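N-terminal acetyltransferase B complex subunit NAT3 (Candida albicans, PDB 5K04) is probably the catalytic subunit of the NatB complex, which transfers acetyl groups from acetyl-CoA to the N-terminal amino group of selected proteins. Local coordinates at residues Q8-D11 with L12-L15; Y32-Y35 with L36-P40; I87-A90 with S91-C94; G120-L123 with Y124-L127. All blocks are in the same frame, centred on the assembly; numbering follows the deposited sequence.

Interaction 1. Residues Q8-D11 with L12-L15; sequences QMED and LFEL
Met9 and Leu12 meet because of how their torsions are set. Met9 has an unusual chi1 of -138° and then bends at chi2, while Leu12 places CG beside its own backbone N and opposite the carbonyl carbon, with chi1 at -75°. The two side chains therefore run alongside each other in the same direction, and the methyl CE of Met9 lies 3.7 Å from CD1 of Leu12. The backbone beneath them illustrates a short 3-10 helix, in which each amide reaches back three residues instead of four. Leu12 N binds Met9 O at 3.0 Å, Phe13 N binds Glu10 O at 3.0 Å, and Glu14 N binds Asp11 O at 3.0 Å. Asp11 turns back to the start of the turn, where its OD2 receives the amide of Gln8 (Gln8 N to Asp11 OD2, 2.9 Å) on the anti side of the carboxylate; its other oxygen, OD1, forms a salt bridge with Lys45. The carboxylate is thus gripped at both oxygens, which should fix its rotation. Leu15 CG lies against Asp11 O at 3.3 Å. Outward, Glu10 pairs with Arg501 of the partner subunit, and Phe13 stacks on Phe498 of that subunit, so one side of the turn belongs to the NatB interface. On the inner side, Met9 and Leu12 touch helix 29-38 and Leu15 reaches strand 53-65, so that the link between strand 3-6 and helix 16-19 rests on helix 29-38 and strand 53-65.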
loop_
_atom_site.group_PDB
_atom_site.type_symbol
_atom_site.label_atom_id
_atom_site.label_comp_id
_atom_site.label_asym_id
_atom_site.label_seq_id
_atom_site.Cartn_x
_atom_site.Cartn_y
_atom_site.Cartn_z
ATOM N N GLN B 8 7.922 1.252 10.748
ATOM C CA GLN B 8 8.011 2.355 9.812
ATOM C C GLN B 8 6.743 2.369 8.974
ATOM O O GLN B 8 6.144 1.324 8.710
ATOM C CB GLN B 8 9.258 2.242 8.902
ATOM C CG GLN B 8 10.596 2.167 9.649
ATOM C CD GLN B 8 11.081 3.531 10.139
ATOM O OE1 GLN B 8 10.537 4.573 9.760
ATOM N NE2 GLN B 8 12.123 3.525 10.978
ATOM N N MET B 9 6.363 3.578 8.550
ATOM C CA MET B 9 5.128 3.812 7.814
ATOM C C MET B 9 4.929 2.846 6.651
ATOM O O MET B 9 3.809 2.381 6.404
ATOM C CB MET B 9 5.133 5.252 7.297
ATOM C CG MET B 9 3.808 5.918 7.449
ATOM S SD MET B 9 3.116 5.537 9.018
ATOM C CE MET B 9 1.552 6.083 8.628
ATOM N N GLU B 10 5.994 2.565 5.890
ATOM C CA GLU B 10 5.833 1.735 4.697
ATOM C C GLU B 10 5.531 0.277 5.025
ATOM O O GLU B 10 5.047 -0.447 4.141
ATOM C CB GLU B 10 7.068 1.838 3.810
ATOM C CG GLU B 10 7.109 3.118 2.992
ATOM C CD GLU B 10 8.470 3.356 2.388
ATOM O OE1 GLU B 10 9.388 3.670 3.173
ATOM O OE2 GLU B 10 8.633 3.210 1.147
ATOM N N ASP B 11 5.768 -0.157 6.274
ATOM C CA ASP B 11 5.304 -1.469 6.725
ATOM C C ASP B 11 3.804 -1.631 6.501
ATOM O O ASP B 11 3.312 -2.756 6.360
ATOM C CB ASP B 11 5.616 -1.684 8.220
ATOM C CG ASP B 11 7.105 -1.919 8.508
ATOM O OD1 ASP B 11 7.765 -2.674 7.747
ATOM O OD2 ASP B 11 7.617 -1.357 9.507
ATOM N N LEU B 12 3.057 -0.523 6.496
ATOM C CA LEU B 12 1.613 -0.608 6.277
ATOM C C LEU B 12 1.270 -1.294 4.958
ATOM O O LEU B 12 0.185 -1.868 4.819
ATOM C CB LEU B 12 0.996 0.789 6.301
ATOM C CG LEU B 12 0.867 1.394 7.698
ATOM C CD1 LEU B 12 0.252 2.789 7.648
ATOM C CD2 LEU B 12 0.047 0.471 8.577
ATOM N N PHE B 13 2.167 -1.224 3.971
ATOM C CA PHE B 13 1.899 -1.817 2.666
ATOM C C PHE B 13 2.028 -3.338 2.680
ATOM O O PHE B 13 1.571 -3.996 1.736
ATOM C CB PHE B 13 2.855 -1.238 1.620
ATOM C CG PHE B 13 2.604 0.222 1.280
ATOM C CD1 PHE B 13 1.370 0.644 0.792
ATOM C CD2 PHE B 13 3.619 1.163 1.409
ATOM C CE1 PHE B 13 1.153 1.983 0.448
ATOM C CE2 PHE B 13 3.410 2.499 1.073
ATOM C CZ PHE B 13 2.177 2.914 0.591
ATOM N N GLU B 14 2.638 -3.911 3.723
ATOM C CA GLU B 14 2.978 -5.330 3.743
ATOM C C GLU B 14 2.345 -6.056 4.925
ATOM O O GLU B 14 2.757 -7.168 5.263
ATOM C CB GLU B 14 4.498 -5.491 3.735
ATOM C CG GLU B 14 5.102 -5.086 2.387
ATOM C CD GLU B 14 6.608 -4.927 2.426
ATOM O OE1 GLU B 14 7.191 -5.014 3.527
ATOM O OE2 GLU B 14 7.209 -4.714 1.356
ATOM N N LEU B 15 1.333 -5.444 5.532
ATOM C CA LEU B 15 0.723 -5.873 6.779
ATOM C C LEU B 15 -0.588 -6.626 6.588
ATOM O O LEU B 15 -1.242 -6.960 7.580
ATOM C CB LEU B 15 0.460 -4.650 7.666
ATOM C CG LEU B 15 1.517 -4.259 8.700
ATOM C CD1 LEU B 15 0.968 -3.150 9.596
ATOM C CD2 LEU B 15 1.995 -5.469 9.526
#

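Interaction 2. Residues Y32-Y35 with L36-P40; sequences YSQY and LIEWP
Gln34 and Glu38, one helical turn apart, show how a carbonyl near a helix end can serve more than one donor. Gln34 O takes the amide of Glu38 (Glu38 N to Gln34 O, 2.9 Å) and a weak bond from Ile37 N. That amide of Ile37 is divided between Gln34 O and Ser33 O, neither bond being well aligned. The side chains of Gln34 and Glu38 add a long, weak bond from Gln34 NE2 to Glu38 OE2 at 3.5 Å, with the amide and carboxylate planes 70° apart. On neighbouring rungs, Tyr32 O receives Leu36 N at 3.1 Å and Tyr35 O receives Trp39 N at 2.9 Å, the latter as the chain leaves helical geometry. Side-chain hydroxyls are satisfied elsewhere: Ser33 OG bonds to Val29 O and Ser30 O and to Ser479 of the partner subunit, and Tyr32 OH bonds to Phe27 N. Trp39 keeps CG beside its backbone N (chi1 -42°), which swings the six-membered ring back until its edge meets the Tyr35 face, CZ3 over the ring centre, with centroids 4.9 Å apart and planes at 64°. It is a T-shaped aromatic pair, i to i+4, across the C-terminal end of helix 29-38 in this GNAT fold.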
loop_
_atom_site.group_PDB
_atom_site.type_symbol
_atom_site.label_atom_id
_atom_site.label_comp_id
_atom_site.label_asym_id
_atom_site.label_seq_id
_atom_site.Cartn_x
_atom_site.Cartn_y
_atom_site.Cartn_z
ATOM N N TYR B 32 -1.837 5.845 12.715
ATOM C CA TYR B 32 -0.519 5.213 12.715
ATOM C C TYR B 32 0.595 6.239 12.808
ATOM O O TYR B 32 1.531 6.087 13.599
ATOM C CB TYR B 32 -0.336 4.392 11.449
ATOM C CG TYR B 32 -1.188 3.174 11.420
ATOM C CD1 TYR B 32 -1.036 2.181 12.385
ATOM C CD2 TYR B 32 -2.155 3.011 10.429
ATOM C CE1 TYR B 32 -1.819 1.053 12.356
ATOM C CE2 TYR B 32 -2.937 1.900 10.391
ATOM C CZ TYR B 32 -2.772 0.916 11.341
ATOM O OH TYR B 32 -3.573 -0.193 11.265
ATOM N N SER B 33 0.531 7.269 11.963
ATOM C CA SER B 33 1.604 8.255 11.914
ATOM C C SER B 33 1.681 9.059 13.211
ATOM O O SER B 33 2.772 9.477 13.619
ATOM C CB SER B 33 1.395 9.184 10.717
ATOM O OG SER B 33 0.271 10.012 10.957
ATOM N N GLN B 34 0.535 9.286 13.855
ATOM C CA GLN B 34 0.502 9.967 15.148
ATOM C C GLN B 34 1.284 9.198 16.204
ATOM O O GLN B 34 2.019 9.791 16.999
ATOM C CB GLN B 34 -0.954 10.159 15.611
ATOM C CG GLN B 34 -1.080 10.785 17.002
ATOM C CD GLN B 34 -2.485 10.680 17.628
ATOM O OE1 GLN B 34 -3.262 9.765 17.342
ATOM N NE2 GLN B 34 -2.798 11.630 18.497
ATOM N N TYR B 35 1.105 7.875 16.255
ATOM C CA TYR B 35 1.868 7.075 17.206
ATOM C C TYR B 35 3.354 7.107 16.885
ATOM O O TYR B 35 4.187 7.192 17.794
ATOM C CB TYR B 35 1.331 5.647 17.225
ATOM C CG TYR B 35 0.132 5.526 18.139
ATOM C CD1 TYR B 35 -1.046 6.215 17.865
ATOM C CD2 TYR B 35 0.181 4.744 19.281
ATOM C CE1 TYR B 35 -2.152 6.118 18.705
ATOM C CE2 TYR B 35 -0.909 4.638 20.126
ATOM C CZ TYR B 35 -2.067 5.325 19.833
ATOM O OH TYR B 35 -3.135 5.233 20.676
ATOM N N LEU B 36 3.704 7.065 15.595
ATOM C CA LEU B 36 5.107 7.183 15.215
ATOM C C LEU B 36 5.662 8.563 15.524
ATOM O O LEU B 36 6.867 8.701 15.752
ATOM C CB LEU B 36 5.292 6.875 13.732
ATOM C CG LEU B 36 4.950 5.432 13.353
ATOM C CD1 LEU B 36 4.874 5.318 11.849
ATOM C CD2 LEU B 36 5.952 4.426 13.909
ATOM N N ILE B 37 4.807 9.593 15.544
ATOM C CA ILE B 37 5.291 10.945 15.804
ATOM C C ILE B 37 5.479 11.166 17.300
ATOM O O ILE B 37 6.522 11.669 17.737
ATOM C CB ILE B 37 4.338 11.986 15.176
ATOM C CG1 ILE B 37 4.593 12.098 13.669
ATOM C CG2 ILE B 37 4.501 13.367 15.829
ATOM C CD1 ILE B 37 3.396 12.607 12.902
ATOM N N GLU B 38 4.494 10.745 18.108
ATOM C CA GLU B 38 4.459 11.071 19.533
ATOM C C GLU B 38 5.157 10.033 20.408
ATOM O O GLU B 38 5.870 10.402 21.348
ATOM C CB GLU B 38 3.008 11.276 19.982
ATOM C CG GLU B 38 2.458 12.655 19.566
ATOM C CD GLU B 38 1.058 12.923 20.064
ATOM O OE1 GLU B 38 0.827 12.807 21.285
ATOM O OE2 GLU B 38 0.184 13.258 19.232
ATOM N N TRP B 39 5.003 8.742 20.116
ATOM C CA TRP B 39 5.652 7.677 20.883
ATOM C C TRP B 39 6.327 6.713 19.917
ATOM O O TRP B 39 5.945 5.542 19.816
ATOM C CB TRP B 39 4.647 6.952 21.781
ATOM C CG TRP B 39 3.708 7.904 22.434
ATOM C CD1 TRP B 39 3.921 8.610 23.585
ATOM C CD2 TRP B 39 2.408 8.290 21.958
ATOM N NE1 TRP B 39 2.836 9.417 23.854
ATOM C CE2 TRP B 39 1.892 9.237 22.874
ATOM C CE3 TRP B 39 1.637 7.932 20.840
ATOM C CZ2 TRP B 39 0.632 9.832 22.712
ATOM C CZ3 TRP B 39 0.376 8.513 20.682
ATOM C CH2 TRP B 39 -0.106 9.462 21.611
ATOM N N PRO B 40 7.366 7.175 19.211
ATOM C CA PRO B 40 7.970 6.329 18.161
ATOM C C PRO B 40 8.586 5.037 18.669
ATOM O O PRO B 40 8.624 4.052 17.917
ATOM C CB PRO B 40 9.034 7.243 17.532
ATOM C CG PRO B 40 9.205 8.401 18.481
ATOM C CD PRO B 40 7.948 8.534 19.260
#

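Interaction 3. Residues I87-A90 with S91-C94; sequences IGLA and SKLC. With COA (coenzyme A), chain D.
Gly88 stands at the N-cap of helix 89-96 and its O receives Lys92 N, in the pyrophosphate-binding loop, R-x-x-G-x-A, of the GNAT fold. Three groups of interactions can be separated. The first is helical backbone bonding: Lys92 N donates to Gly88 O at 2.9 Å, Leu93 N to Leu89 O at 2.9 Å and Cys94 N to Ala90 O at 3.1 Å. The positive phi of Gly88, 81°, is a conformation that glycine adopts readily.

The second group is apolar. With chi1 at -180°, Leu89 carries its branch away from its backbone N, and CD1 comes to 4.4 Å from CG of Leu93 in a loose contact. Both leucines face the sheet, Leu89 on Val80 and Leu93 on Val78.

The third group is polar and mostly binds the coenzyme. Lys92 is the exception: bent at chi3 and chi4, it gives NZ to Phe245 O of the partner subunit. The amides at and just after the N-cap, which have no carbonyl of an earlier turn to serve, point at the two phosphates: Gly88 N meets COA O2A at 2.6 Å, and Ala90 N meets COA O5A at 3.0 Å. The partial positive charge of a helix N-terminus would favour the anionic pyrophosphate here. Arg86 supplies a further bond through NH2. Ser91 is used twice, because its OG sits beside its own backbone N and both reach one phosphate oxygen: Ser91 N lies 2.9 Å from COA O1A, and Ser91 OG donates to the same COA O1A at 2.7 Å.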
loop_
_atom_site.group_PDB
_atom_site.type_symbol
_atom_site.label_atom_id
_atom_site.label_comp_id
_atom_site.label_asym_id
_atom_site.label_seq_id
_atom_site.Cartn_x
_atom_site.Cartn_y
_atom_site.Cartn_z
ATOM N N ILE B 87 2.789 -19.262 20.611
ATOM C CA ILE B 87 4.190 -19.466 20.973
ATOM C C ILE B 87 4.690 -18.275 21.787
ATOM O O ILE B 87 5.902 -18.058 21.896
ATOM C CB ILE B 87 5.078 -19.689 19.730
ATOM C CG1 ILE B 87 4.953 -18.502 18.765
ATOM C CG2 ILE B 87 4.714 -21.014 19.024
ATOM C CD1 ILE B 87 5.877 -18.592 17.566
ATOM N N GLY B 88 3.763 -17.498 22.359
ATOM C CA GLY B 88 4.129 -16.417 23.266
ATOM C C GLY B 88 4.572 -15.126 22.610
ATOM O O GLY B 88 5.165 -14.272 23.276
ATOM N N LEU B 89 4.307 -14.956 21.317
ATOM C CA LEU B 89 4.758 -13.753 20.631
ATOM C C LEU B 89 3.994 -12.519 21.116
ATOM O O LEU B 89 4.598 -11.464 21.367
ATOM C CB LEU B 89 4.612 -13.955 19.123
ATOM C CG LEU B 89 5.032 -12.811 18.220
ATOM C CD1 LEU B 89 6.397 -12.281 18.627
ATOM C CD2 LEU B 89 5.049 -13.315 16.773
ATOM N N ALA B 90 2.669 -12.632 21.254
ATOM C CA ALA B 90 1.889 -11.532 21.814
ATOM C C ALA B 90 2.362 -11.192 23.223
ATOM O O ALA B 90 2.549 -10.016 23.563
ATOM C CB ALA B 90 0.402 -11.894 21.817
ATOM N N SER B 91 2.578 -12.217 24.051
ATOM C CA SER B 91 3.090 -11.980 25.395
ATOM C C SER B 91 4.458 -11.291 25.360
ATOM O O SER B 91 4.745 -10.427 26.197
ATOM C CB SER B 91 3.144 -13.305 26.156
ATOM O OG SER B 91 1.864 -13.905 26.213
ATOM N N LYS B 92 5.304 -11.640 24.381
ATOM C CA LYS B 92 6.622 -11.013 24.279
ATOM C C LYS B 92 6.515 -9.540 23.893
ATOM O O LYS B 92 7.209 -8.693 24.467
ATOM C CB LYS B 92 7.497 -11.765 23.269
ATOM C CG LYS B 92 8.499 -10.867 22.515
ATOM C CD LYS B 92 9.483 -11.642 21.623
ATOM C CE LYS B 92 10.832 -11.814 22.314
ATOM N NZ LYS B 92 11.526 -10.495 22.574
ATOM N N LEU B 93 5.656 -9.224 22.918
ATOM C CA LEU B 93 5.439 -7.838 22.503
ATOM C C LEU B 93 4.950 -6.970 23.664
ATOM O O LEU B 93 5.390 -5.821 23.821
ATOM C CB LEU B 93 4.434 -7.798 21.351
ATOM C CG LEU B 93 4.937 -8.330 20.006
ATOM C CD1 LEU B 93 3.774 -8.586 19.070
ATOM C CD2 LEU B 93 5.918 -7.353 19.372
ATOM N N CYS B 94 4.040 -7.508 24.487
ATOM C CA CYS B 94 3.556 -6.770 25.651
ATOM C C CYS B 94 4.654 -6.625 26.712
ATOM O O CYS B 94 4.820 -5.550 27.305
ATOM C CB CYS B 94 2.296 -7.459 26.218
ATOM S SG CYS B 94 0.868 -7.535 25.157
HETATM N N1A COA D . -7.539 -19.764 22.170
HETATM C C2A COA D . -7.563 -20.163 23.612
HETATM N N3A COA D . -6.503 -19.377 24.369
HETATM C C4A COA D . -5.513 -18.433 23.805
HETATM C C5A COA D . -5.469 -18.130 22.223
HETATM C C6A COA D . -6.622 -18.829 21.399
HETATM N N6A COA D . -6.853 -18.605 20.011
HETATM N N7A COA D . -4.466 -16.991 21.891
HETATM C C8A COA D . -3.789 -16.408 23.184
HETATM N N9A COA D . -4.568 -17.356 24.268
HETATM C C1B COA D . -4.349 -16.973 25.833
HETATM C C2B COA D . -4.080 -18.170 26.799
HETATM O O2B COA D . -4.933 -18.645 27.843
HETATM C C3B COA D . -2.581 -17.983 26.738
HETATM O O3B COA D . -1.490 -18.738 27.275
HETATM P P3B COA D . -0.694 -20.155 27.104
HETATM O O7A COA D . 0.714 -19.794 26.665
HETATM O O8A COA D . -0.666 -20.735 28.524
HETATM O O9A COA D . -1.463 -20.956 26.080
HETATM C C4B COA D . -2.348 -16.443 26.282
HETATM O O4B COA D . -3.587 -15.715 25.905
HETATM C C5B COA D . -0.948 -16.009 25.704
HETATM O O5B COA D . -0.489 -16.375 24.399
HETATM P P1A COA D . 0.522 -15.934 23.219
HETATM O O1A COA D . 1.384 -14.856 23.762
HETATM O O2A COA D . 1.242 -17.155 22.733
HETATM O O3A COA D . -0.432 -15.399 22.099
HETATM P P2A COA D . -0.472 -15.106 20.514
HETATM O O4A COA D . -1.051 -16.323 19.855
HETATM O O5A COA D . 0.828 -14.642 20.075
HETATM O O6A COA D . -1.591 -13.952 20.468
HETATM C CBP COA D . -3.854 -12.572 20.249
HETATM C CCP COA D . -2.825 -13.588 21.101
HETATM C CDP COA D . -5.292 -12.346 21.093
HETATM C CEP COA D . -3.080 -11.096 19.946
HETATM C CAP COA D . -4.202 -13.330 18.725
HETATM O OAP COA D . -4.410 -14.723 18.735
HETATM C C9P COA D . -4.775 -12.315 17.611
HETATM O O9P COA D . -6.100 -12.132 17.370
HETATM N N8P COA D . -3.866 -11.146 17.264
HETATM C C7P COA D . -4.413 -9.684 17.047
HETATM C C6P COA D . -5.951 -9.444 17.272
HETATM C C5P COA D . -6.693 -9.445 18.736
HETATM O O5P COA D . -7.718 -10.249 19.044
HETATM N N4P COA D . -6.085 -8.571 19.760
HETATM C C3P COA D . -5.334 -8.431 20.989
HETATM C C2P COA D . -5.479 -9.089 22.350
HETATM S S1P COA D . -6.818 -8.777 23.462
#

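Interaction 4. Residues G120-L123 with Y124-L127; sequences GRIL and YEKL. With COA (coenzyme A), chain D.
Ile122 and Lys126 lie alongside each other, pointing the same way, and the single NZ of the lysine grips three oxygens of coenzyme A. Helix 118-126 of the GNAT fold thus supplies a second wall of the cofactor site. Lys126 is extended beyond CG, and its CE passes 3.7 Å from CG2 of Ile122. Beyond that point NZ donates to COA O8A of the 3'-phosphate at 2.7 Å, to the ester oxygen O3B and to the ribose hydroxyl oxygen O2B; the ammonium charge would be expected to offset that of the phosphate. Leu123 packs its side chain against the same ribose, CD2 lying 3.6 Å from COA O4B. Backbone bonds i to i+4 hold the turn together; Tyr124 N to Gly120 O, at 3.0 Å, is nearly straight. That same carbonyl oxygen, Gly120 O, also lies 3.0 Å from CD2 of the Tyr124 ring, a tight and oblique approach. COA S1P, 3.8 Å from Gly120 CA, crowds the place where a side chain would start, room that glycine leaves to the sulfur. CE2 of Tyr124 borders the sulfur as well.

On the far side, turned toward strand 156-162, Arg121 and Glu125 form a salt bridge. The arginine reaches out fully extended, its CG opposite the backbone N (chi1 171°). Guanidinium and carboxylate planes stand 73° apart. Arg121 NE, 3.0 Å from Glu125 OE2, meets it from above the carboxylate plane, 47° out of it.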
loop_
_atom_site.group_PDB
_atom_site.type_symbol
_atom_site.label_atom_id
_atom_site.label_comp_id
_atom_site.label_asym_id
_atom_site.label_seq_id
_atom_site.Cartn_x
_atom_site.Cartn_y
_atom_site.Cartn_z
ATOM N N GLY B 120 -8.658 -12.521 25.927
ATOM C CA GLY B 120 -7.688 -11.454 26.084
ATOM C C GLY B 120 -7.393 -11.173 27.539
ATOM O O GLY B 120 -6.254 -10.877 27.903
ATOM N N ARG B 121 -8.411 -11.291 28.391
ATOM C CA ARG B 121 -8.232 -11.008 29.811
ATOM C C ARG B 121 -7.241 -11.980 30.427
ATOM O O ARG B 121 -6.319 -11.581 31.147
ATOM C CB ARG B 121 -9.585 -11.080 30.510
ATOM C CG ARG B 121 -9.549 -11.018 32.015
ATOM C CD ARG B 121 -10.957 -11.183 32.580
ATOM N NE ARG B 121 -10.968 -11.056 34.032
ATOM C CZ ARG B 121 -12.071 -11.025 34.773
ATOM N NH1 ARG B 121 -13.260 -11.121 34.193
ATOM N NH2 ARG B 121 -11.984 -10.902 36.092
ATOM N N ILE B 122 -7.396 -13.263 30.104
ATOM C CA ILE B 122 -6.519 -14.303 30.632
ATOM C C ILE B 122 -5.092 -14.099 30.141
ATOM O O ILE B 122 -4.124 -14.234 30.903
ATOM C CB ILE B 122 -7.081 -15.687 30.242
ATOM C CG1 ILE B 122 -8.362 -15.973 31.047
ATOM C CG2 ILE B 122 -6.029 -16.799 30.423
ATOM C CD1 ILE B 122 -9.155 -17.187 30.578
ATOM N N LEU B 123 -4.945 -13.792 28.852
ATOM C CA LEU B 123 -3.652 -13.442 28.286
ATOM C C LEU B 123 -2.962 -12.377 29.127
ATOM O O LEU B 123 -1.828 -12.560 29.584
ATOM C CB LEU B 123 -3.845 -12.976 26.837
ATOM C CG LEU B 123 -2.736 -12.301 26.028
ATOM C CD1 LEU B 123 -1.421 -12.963 26.239
ATOM C CD2 LEU B 123 -3.055 -12.381 24.556
ATOM N N TYR B 124 -3.646 -11.255 29.352
ATOM C CA TYR B 124 -3.058 -10.187 30.146
ATOM C C TYR B 124 -2.946 -10.562 31.623
ATOM O O TYR B 124 -2.000 -10.133 32.298
ATOM C CB TYR B 124 -3.866 -8.909 29.962
ATOM C CG TYR B 124 -3.774 -8.349 28.556
ATOM C CD1 TYR B 124 -2.559 -7.902 28.043
ATOM C CD2 TYR B 124 -4.898 -8.252 27.750
ATOM C CE1 TYR B 124 -2.477 -7.376 26.761
ATOM C CE2 TYR B 124 -4.823 -7.738 26.464
ATOM C CZ TYR B 124 -3.612 -7.300 25.977
ATOM O OH TYR B 124 -3.536 -6.782 24.707
ATOM N N GLU B 125 -3.886 -11.362 32.143
ATOM C CA GLU B 125 -3.749 -11.834 33.509
ATOM C C GLU B 125 -2.484 -12.664 33.675
ATOM O O GLU B 125 -1.787 -12.547 34.690
ATOM C CB GLU B 125 -4.990 -12.625 33.921
ATOM C CG GLU B 125 -6.142 -11.702 34.266
ATOM C CD GLU B 125 -7.409 -12.422 34.634
ATOM O OE1 GLU B 125 -7.489 -13.647 34.404
ATOM O OE2 GLU B 125 -8.329 -11.747 35.159
ATOM N N LYS B 126 -2.165 -13.504 32.684
ATOM C CA LYS B 126 -0.948 -14.293 32.760
ATOM C C LYS B 126 0.293 -13.409 32.738
ATOM O O LYS B 126 1.349 -13.821 33.230
ATOM C CB LYS B 126 -0.923 -15.306 31.618
ATOM C CG LYS B 126 -1.802 -16.520 31.882
ATOM C CD LYS B 126 -1.786 -17.497 30.729
ATOM C CE LYS B 126 -2.819 -18.596 30.933
ATOM N NZ LYS B 126 -2.786 -19.614 29.838
ATOM N N LEU B 127 0.180 -12.198 32.201
ATOM C CA LEU B 127 1.277 -11.238 32.155
ATOM C C LEU B 127 1.373 -10.368 33.404
ATOM O O LEU B 127 2.258 -9.510 33.470
ATOM C CB LEU B 127 1.125 -10.338 30.933
ATOM C CG LEU B 127 1.270 -11.053 29.589
ATOM C CD1 LEU B 127 1.141 -10.062 28.437
ATOM C CD2 LEU B 127 2.603 -11.796 29.516
HETATM N N1A COA D . -7.539 -19.764 22.170
HETATM C C2A COA D . -7.563 -20.163 23.612
HETATM N N3A COA D . -6.503 -19.377 24.369
HETATM C C4A COA D . -5.513 -18.433 23.805
HETATM C C5A COA D . -5.469 -18.130 22.223
HETATM C C6A COA D . -6.622 -18.829 21.399
HETATM N N6A COA D . -6.853 -18.605 20.011
HETATM N N7A COA D . -4.466 -16.991 21.891
HETATM C C8A COA D . -3.789 -16.408 23.184
HETATM N N9A COA D . -4.568 -17.356 24.268
HETATM C C1B COA D . -4.349 -16.973 25.833
HETATM C C2B COA D . -4.080 -18.170 26.799
HETATM O O2B COA D . -4.933 -18.645 27.843
HETATM C C3B COA D . -2.581 -17.983 26.738
HETATM O O3B COA D . -1.490 -18.738 27.275
HETATM P P3B COA D . -0.694 -20.155 27.104
HETATM O O7A COA D . 0.714 -19.794 26.665
HETATM O O8A COA D . -0.666 -20.735 28.524
HETATM O O9A COA D . -1.463 -20.956 26.080
HETATM C C4B COA D . -2.348 -16.443 26.282
HETATM O O4B COA D . -3.587 -15.715 25.905
HETATM C C5B COA D . -0.948 -16.009 25.704
HETATM O O5B COA D . -0.489 -16.375 24.399
HETATM P P1A COA D . 0.522 -15.934 23.219
HETATM O O1A COA D . 1.384 -14.856 23.762
HETATM O O2A COA D . 1.242 -17.155 22.733
HETATM O O3A COA D . -0.432 -15.399 22.099
HETATM P P2A COA D . -0.472 -15.106 20.514
HETATM O O4A COA D . -1.051 -16.323 19.855
HETATM O O5A COA D . 0.828 -14.642 20.075
HETATM O O6A COA D . -1.591 -13.952 20.468
HETATM C CBP COA D . -3.854 -12.572 20.249
HETATM C CCP COA D . -2.825 -13.588 21.101
HETATM C CDP COA D . -5.292 -12.346 21.093
HETATM C CEP COA D . -3.080 -11.096 19.946
HETATM C CAP COA D . -4.202 -13.330 18.725
HETATM O OAP COA D . -4.410 -14.723 18.735
HETATM C C9P COA D . -4.775 -12.315 17.611
HETATM O O9P COA D . -6.100 -12.132 17.370
HETATM N N8P COA D . -3.866 -11.146 17.264
HETATM C C7P COA D . -4.413 -9.684 17.047
HETATM C C6P COA D . -5.951 -9.444 17.272
HETATM C C5P COA D . -6.693 -9.445 18.736
HETATM O O5P COA D . -7.718 -10.249 19.044
HETATM N N4P COA D . -6.085 -8.571 19.760
HETATM C C3P COA D . -5.334 -8.431 20.989
HETATM C C2P COA D . -5.479 -9.089 22.350
HETATM S S1P COA D . -6.818 -8.777 23.462
#

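From the N terminus the four contacts come in series, each closing a single local turn, and none nests in or crosses another. Interaction 1 turns the chain after strand 3-6, and interaction 2 ends helix 29-38, packed on strands 43-48 and 53-65; they touch, Met9 SD lying 3.3 Å from Leu36 CD1. Both lie at the partner subunit, which interaction 3 touches too. Much later, interaction 3 packs on strand 70-80 and interaction 4 on strands 108-114 and 156-162. Helices 89-96 and 118-126 lean on each other, Ser91 against Leu123 and Cys94 against Tyr124 and Leu127, and share coenzyme A. Interaction 2 lies across the chain's centre from both.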